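Local atomic coordinates of complement factor H (Mus musculus, PDB entry 2YBY), a protein that regulates complement as part of innate immunity, here as a fragment of two consecutive Sushi (SCR) domains, the sixth and seventh. Residues D107-T112 with P118-I123; E6-K11 with Q57-E62; Y33-K36 with S42-S45. The protein carries 1 engineered substitution. All blocks are in the same frame, centred on the assembly; numbering follows the deposited sequence.

Contact 1 of 3, residues D107-T112 with P118-I123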
# COMPACT_ATOMS: atom_id res chain seq x y z
N ASP A 107 11.02 17.14 -10.55
CA ASP A 107 11.35 15.74 -10.81
C ASP A 107 10.88 14.81 -9.69
O ASP A 107 11.58 13.84 -9.34
CB ASP A 107 12.83 15.54 -11.12
CG ASP A 107 13.25 16.14 -12.44
OD1 ASP A 107 12.36 16.36 -13.31
OD2 ASP A 107 14.47 16.36 -12.62
N THR A 108 9.70 15.09 -9.15
CA THR A 108 9.12 14.22 -8.13
C THR A 108 8.06 13.34 -8.77
O THR A 108 7.45 13.72 -9.78
CB THR A 108 8.57 15.01 -6.97
OG1 THR A 108 7.61 15.92 -7.47
CG2 THR A 108 9.66 15.76 -6.23
N MET A 109 7.92 12.13 -8.25
CA MET A 109 6.92 11.16 -8.70
C MET A 109 6.08 10.88 -7.48
O MET A 109 6.66 10.71 -6.40
CB MET A 109 7.55 9.80 -9.03
CG MET A 109 7.84 9.58 -10.39
SD MET A 109 8.36 7.94 -10.81
CE MET A 109 9.49 7.43 -9.61
N THR A 110 4.74 10.74 -7.65
CA THR A 110 3.84 10.45 -6.54
C THR A 110 3.15 9.12 -6.86
O THR A 110 2.79 8.87 -8.00
CB THR A 110 2.87 11.60 -6.36
OG1 THR A 110 3.64 12.77 -6.02
CG2 THR A 110 1.82 11.33 -5.28
N CYS A 111 3.01 8.26 -5.84
CA CYS A 111 2.27 7.02 -6.02
C CYS A 111 0.76 7.36 -5.91
O CYS A 111 0.29 7.71 -4.82
CB CYS A 111 2.71 6.00 -4.98
SG CYS A 111 1.86 4.40 -5.12
N THR A 112 0.05 7.33 -7.03
CA THR A 112 -1.39 7.64 -7.08
C THR A 112 -2.21 6.37 -7.17
O THR A 112 -1.65 5.28 -7.29
CB THR A 112 -1.71 8.57 -8.28
OG1 THR A 112 -1.71 7.84 -9.50
CG2 THR A 112 -0.76 9.75 -8.40
N PRO A 118 4.41 11.55 -12.48
CA PRO A 118 4.45 10.96 -13.82
C PRO A 118 5.22 9.64 -13.75
O PRO A 118 5.75 9.33 -12.67
CB PRO A 118 5.21 12.01 -14.63
CG PRO A 118 6.13 12.61 -13.67
CD PRO A 118 5.44 12.59 -12.32
N PRO A 119 5.32 8.85 -14.82
CA PRO A 119 6.11 7.63 -14.78
C PRO A 119 7.61 7.90 -14.64
O PRO A 119 8.09 9.00 -14.99
CB PRO A 119 5.84 6.98 -16.14
CG PRO A 119 4.62 7.62 -16.66
CD PRO A 119 4.74 9.03 -16.17
N PRO A 120 8.37 6.88 -14.20
CA PRO A 120 9.82 7.02 -14.03
C PRO A 120 10.58 6.98 -15.35
O PRO A 120 11.37 6.07 -15.63
CB PRO A 120 10.19 5.83 -13.14
CG PRO A 120 9.18 4.82 -13.43
CD PRO A 120 7.91 5.55 -13.74
N LYS A 121 10.30 7.96 -16.18
CA LYS A 121 10.90 8.13 -17.49
C LYS A 121 11.30 9.60 -17.63
O LYS A 121 10.44 10.48 -17.70
CB LYS A 121 9.87 7.73 -18.57
CG LYS A 121 10.40 7.73 -19.99
CD LYS A 121 9.38 7.08 -20.94
CE LYS A 121 9.77 7.14 -22.40
NZ LYS A 121 8.78 6.43 -23.25
N CYS A 122 12.61 9.87 -17.64
CA CYS A 122 13.11 11.23 -17.81
C CYS A 122 13.16 11.49 -19.33
O CYS A 122 13.76 10.70 -20.06
CB CYS A 122 14.47 11.40 -17.16
SG CYS A 122 14.49 11.02 -15.38
N ILE A 123 12.56 12.59 -19.77
CA ILE A 123 12.45 12.94 -21.20
C ILE A 123 12.93 14.36 -21.53
O ILE A 123 12.97 15.23 -20.67
CB ILE A 123 10.99 12.75 -21.66
CG1 ILE A 123 10.02 13.71 -20.96
CG2 ILE A 123 10.54 11.30 -21.47
CD1 ILE A 123 8.65 13.84 -21.62

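Contact 2 of 3, residues E6-K11 with Q57-E62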
# COMPACT_ATOMS: atom_id res chain seq x y z
N GLU A 6 -17.21 -6.79 13.43
CA GLU A 6 -17.76 -7.85 12.61
C GLU A 6 -16.70 -8.37 11.61
O GLU A 6 -15.63 -7.78 11.46
CB GLU A 6 -19.04 -7.38 11.87
CG GLU A 6 -20.20 -7.03 12.80
CD GLU A 6 -20.91 -8.18 13.49
OE1 GLU A 6 -21.14 -9.23 12.84
OE2 GLU A 6 -21.31 -8.00 14.66
N PHE A 7 -17.03 -9.46 10.89
CA PHE A 7 -16.14 -10.07 9.91
C PHE A 7 -15.68 -8.98 8.91
O PHE A 7 -16.55 -8.32 8.32
CB PHE A 7 -16.84 -11.25 9.19
CG PHE A 7 -15.99 -11.87 8.10
CD1 PHE A 7 -14.72 -12.36 8.38
CD2 PHE A 7 -16.45 -11.93 6.79
CE1 PHE A 7 -13.92 -12.87 7.36
CE2 PHE A 7 -15.65 -12.44 5.78
CZ PHE A 7 -14.41 -12.90 6.07
N PRO A 8 -14.37 -8.69 8.82
CA PRO A 8 -13.92 -7.59 7.95
C PRO A 8 -13.83 -7.96 6.49
O PRO A 8 -13.09 -8.89 6.12
CB PRO A 8 -12.55 -7.24 8.52
CG PRO A 8 -12.03 -8.48 9.07
CD PRO A 8 -13.22 -9.30 9.52
N GLN A 9 -14.59 -7.23 5.65
CA GLN A 9 -14.55 -7.41 4.18
C GLN A 9 -14.23 -6.07 3.54
O GLN A 9 -14.91 -5.10 3.81
CB GLN A 9 -15.87 -7.94 3.68
CG GLN A 9 -16.20 -9.25 4.35
CD GLN A 9 -17.39 -9.93 3.74
OE1 GLN A 9 -17.27 -10.63 2.74
NE2 GLN A 9 -18.55 -9.73 4.32
N PHE A 10 -13.13 -6.00 2.76
CA PHE A 10 -12.65 -4.73 2.20
C PHE A 10 -12.12 -4.94 0.79
O PHE A 10 -11.97 -6.09 0.39
CB PHE A 10 -11.55 -4.16 3.11
CG PHE A 10 -10.48 -5.13 3.55
CD1 PHE A 10 -10.66 -5.94 4.67
CD2 PHE A 10 -9.33 -5.30 2.80
CE1 PHE A 10 -9.65 -6.82 5.08
CE2 PHE A 10 -8.36 -6.22 3.18
CZ PHE A 10 -8.53 -6.98 4.31
N LYS A 11 -11.89 -3.87 0.02
CA LYS A 11 -11.40 -4.01 -1.35
C LYS A 11 -9.93 -4.31 -1.43
O LYS A 11 -9.14 -3.89 -0.58
CB LYS A 11 -11.68 -2.75 -2.19
CG LYS A 11 -13.15 -2.48 -2.44
CD LYS A 11 -13.36 -1.51 -3.61
CE LYS A 11 -13.54 -2.21 -4.94
NZ LYS A 11 -13.80 -1.23 -6.02
N GLN A 57 -12.73 2.46 17.29
CA GLN A 57 -13.27 3.12 16.11
C GLN A 57 -13.58 2.08 14.99
O GLN A 57 -13.91 2.46 13.87
CB GLN A 57 -12.28 4.20 15.63
CG GLN A 57 -12.37 5.49 16.48
CD GLN A 57 -11.10 6.31 16.52
OE1 GLN A 57 -10.20 6.18 15.69
NE2 GLN A 57 -11.02 7.21 17.50
N GLY A 58 -13.58 0.80 15.35
CA GLY A 58 -13.81 -0.29 14.41
C GLY A 58 -12.49 -0.74 13.82
O GLY A 58 -11.43 -0.47 14.37
N TRP A 59 -12.54 -1.45 12.70
CA TRP A 59 -11.32 -1.94 12.06
C TRP A 59 -10.45 -0.83 11.57
O TRP A 59 -10.96 0.18 11.03
CB TRP A 59 -11.69 -2.81 10.86
CG TRP A 59 -12.35 -4.08 11.25
CD1 TRP A 59 -13.64 -4.45 11.00
CD2 TRP A 59 -11.74 -5.20 11.91
NE1 TRP A 59 -13.88 -5.70 11.50
CE2 TRP A 59 -12.72 -6.19 12.05
CE3 TRP A 59 -10.45 -5.45 12.42
CZ2 TRP A 59 -12.48 -7.39 12.72
CZ3 TRP A 59 -10.20 -6.66 13.05
CH2 TRP A 59 -11.19 -7.63 13.15
N GLU A 60 -9.13 -1.00 11.77
CA GLU A 60 -8.12 -0.09 11.28
C GLU A 60 -7.02 -0.92 10.61
O GLU A 60 -6.61 -1.95 11.16
CB GLU A 60 -7.53 0.80 12.39
CG GLU A 60 -8.56 1.72 13.01
CD GLU A 60 -8.00 2.85 13.85
OE1 GLU A 60 -6.89 2.69 14.41
OE2 GLU A 60 -8.65 3.92 13.92
N PRO A 61 -6.50 -0.48 9.44
CA PRO A 61 -6.87 0.73 8.67
C PRO A 61 -8.27 0.75 8.08
O PRO A 61 -8.85 -0.31 7.86
CB PRO A 61 -5.78 0.83 7.60
CG PRO A 61 -4.68 -0.14 8.02
CD PRO A 61 -5.38 -1.20 8.81
N GLU A 62 -8.81 1.95 7.85
CA GLU A 62 -10.13 2.08 7.23
C GLU A 62 -10.10 1.51 5.84
O GLU A 62 -11.12 0.96 5.37
CB GLU A 62 -10.55 3.55 7.10
CG GLU A 62 -10.74 4.28 8.40
CD GLU A 62 -11.25 5.69 8.17
OE1 GLU A 62 -10.87 6.33 7.16
OE2 GLU A 62 -12.04 6.16 9.01

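Contact 3 of 3, residues Y33-K36 with S42-S45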
# COMPACT_ATOMS: atom_id res chain seq x y z
N TYR A 33 -5.70 -9.42 13.09
CA TYR A 33 -5.68 -10.52 12.14
C TYR A 33 -4.79 -10.19 10.98
O TYR A 33 -4.89 -9.09 10.47
CB TYR A 33 -7.11 -10.80 11.63
CG TYR A 33 -8.02 -11.25 12.75
CD1 TYR A 33 -8.00 -12.57 13.18
CD2 TYR A 33 -8.70 -10.33 13.53
CE1 TYR A 33 -8.74 -12.98 14.28
CE2 TYR A 33 -9.42 -10.73 14.65
CZ TYR A 33 -9.45 -12.06 15.02
OH TYR A 33 -10.09 -12.50 16.15
N SER A 34 -3.92 -11.13 10.54
CA SER A 34 -3.05 -10.87 9.42
C SER A 34 -3.86 -10.82 8.14
O SER A 34 -4.85 -11.55 7.99
CB SER A 34 -1.97 -11.95 9.34
OG SER A 34 -2.55 -13.23 9.21
N TYR A 35 -3.45 -9.97 7.19
CA TYR A 35 -4.11 -9.86 5.90
C TYR A 35 -3.09 -9.56 4.83
O TYR A 35 -1.98 -9.13 5.11
CB TYR A 35 -5.24 -8.80 5.90
CG TYR A 35 -4.76 -7.36 5.90
CD1 TYR A 35 -4.49 -6.70 7.08
CD2 TYR A 35 -4.63 -6.65 4.70
CE1 TYR A 35 -4.09 -5.37 7.09
CE2 TYR A 35 -4.18 -5.33 4.70
CZ TYR A 35 -3.95 -4.68 5.90
OH TYR A 35 -3.56 -3.36 5.95
N LYS A 36 -3.50 -9.77 3.60
CA LYS A 36 -2.65 -9.51 2.44
C LYS A 36 -3.49 -8.77 1.42
O LYS A 36 -4.72 -8.69 1.54
CB LYS A 36 -2.10 -10.83 1.86
CG LYS A 36 -3.19 -11.77 1.38
CD LYS A 36 -2.65 -13.06 0.77
CE LYS A 36 -3.79 -13.98 0.35
NZ LYS A 36 -3.30 -15.11 -0.49
N SER A 42 -1.13 -2.87 -1.57
CA SER A 42 -0.31 -3.09 -0.40
C SER A 42 -0.96 -2.56 0.86
O SER A 42 -1.67 -1.55 0.79
CB SER A 42 1.01 -2.33 -0.61
OG SER A 42 1.87 -2.27 0.51
N PRO A 43 -0.59 -3.08 2.06
CA PRO A 43 -0.96 -2.38 3.29
C PRO A 43 -0.20 -1.02 3.32
O PRO A 43 0.87 -0.88 2.70
CB PRO A 43 -0.38 -3.30 4.39
CG PRO A 43 -0.24 -4.64 3.75
CD PRO A 43 0.18 -4.30 2.36
N PRO A 44 -0.74 -0.02 4.03
CA PRO A 44 -0.07 1.29 4.08
C PRO A 44 1.37 1.26 4.58
O PRO A 44 2.13 2.18 4.30
CB PRO A 44 -0.98 2.16 4.94
CG PRO A 44 -2.23 1.40 5.16
CD PRO A 44 -2.01 -0.03 4.78
N SER A 45 1.75 0.24 5.34
CA SER A 45 3.12 0.10 5.85
C SER A 45 4.13 -0.26 4.74
O SER A 45 5.32 -0.21 4.99
CB SER A 45 3.17 -1.00 6.89
OG SER A 45 2.85 -2.24 6.27

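Contact 1 of 3, residues D107-T112 with P118-I123
Thr108 meets the second segment through its backbone. Its carbonyl O lies 3.4 Å from CD of Pro118, and the same oxygen accepts a hydrogen bond from Asn104 ND2. Met109 carries most of the contact. Its CG is roughly anti to the carbonyl carbon, but chi1 is rotated to -97°, and the chain bends at chi3. CG packs against the carbonyl O of Pro118 at 3.1 Å, a close approach. The sulfur then reaches Pro120. SD sits 3.6 Å from CB of Pro120 and as close to Pro120 N. CE lies 3.9 Å from the same Pro120 CB. The methionine crosses the Pro120 ring at about a right angle. The peptide before Pro118 is cis, and Pro120 centres an inverse gamma turn. Pro118 O and the Pro120 ring both border SD. No hydrogen bond joins the two segments. The contact lies in the second Sushi repeat, where disulfides join Cys111 to Cys69 and Cys122 to Cys96. Strand 108-112 is the middle strand of an antiparallel sheet, between 91-93 and 115-117. Met109 also touches Leu92 and Trp116 on these two strands, while the proline run directly follows strand 115-117.

Contact 2 of 3, residues E6-K11 with Q57-E62
Trp59 and Pro8 bring together two irregular backbones. Pro8 CA and Trp59 CA are 7.5 Å apart. Segment 6-11 is loop. Segment 57-62 changes direction at Trp59 and has a cis peptide before Pro61. The one hydrogen bond across the contact uses the backbone of Glu6 and the side chain of Trp59. The indole NE1 donates to Glu6 O at 2.7 Å, with an N-H...O angle of 147°. The donor lies in the carbonyl plane. The oxygen in turn lies close to the indole plane, so the bond is made at the ring's edge. Pro8 comes over a face of the same indole. Its CB stands 3.7 Å from the centroid of the five-membered ring, only 15° off the normal, which makes a CH-pi contact. Pro8 CG follows at the rim, beside the CE2-CZ2 bond, 3.8 Å from Trp59 CE2. Trp59 CG is anti to the carbonyl carbon (chi1 -67°), which lays the indole edge against Glu6 O and a face under Pro8. The edge bond and the packed face together restrict its rotation. Trp59 also touches Cys5 and Cys54. A tryptophan packed in a small hydrophobic core, here beside the Cys5-Cys54 disulfide, is characteristic of the Sushi (SCR) fold.

Contact 3 of 3, residues Y33-K36 with S42-S45
Tyr35 CG lies between the backbone N and the carbonyl carbon (chi1 74°), and chi2 is -88°. These torsions bring the phenol end up against Pro43, although the side chain leaves the strand without aiming directly at the second segment. The hydroxyl does most of the touching. OH is 3.5 Å from Pro43 CB and 3.9 Å from Pro44 CD, so it meets both proline rings. Behind it, CZ is 4.1 Å from Pro43 CB, and CE2 is 4.1 Å from Pro43 CG. Pro43 approaches the phenol ring obliquely. The two side chains run antiparallel alongside one another. On the second segment, Ser42 OG donates to Pro43 O at 2.8 Å. The donor is tilted 18° from the carbonyl plane, and this bond ties the serine side chain to the backbone of the next residue. The contact lies in the first Sushi repeat, where a central-strand tyrosine meets the loop after strand 41-42. Tyr35 also packs against Leu15 and Leu52 of the two strands flanking its own, and meets Phe10 edge-to-face. The contact itself is van der Waals packing, with no hydrogen bond between the segments. The polar need of the buried phenol is met by Pro64 O. One hydroxyl therefore combines a hydrogen bond to the backbone with close packing against aliphatic carbon.

Contacts 2 and 3 belong to the first Sushi repeat, and contact 1 to the second. Contact 3 is buried, contact 2 is partly buried, and contact 1 lies at the surface. Contacts 2 and 3 join into one packed region: Trp59 CH2 meets Tyr33 CD2 at 3.7 Å, and Pro61 touches Tyr35. Contact 1 stands apart, its centre about 32 Å from that of contact 2 and about 25 Å from that of contact 3. Contacts 1 and 3 each pair a central strand with a proline-bearing loop, packing proline on a thioether or a phenol. Contact 2 joins two loop segments. It packs proline on an indole and alone adds a hydrogen bond between segments, through the indole N-H.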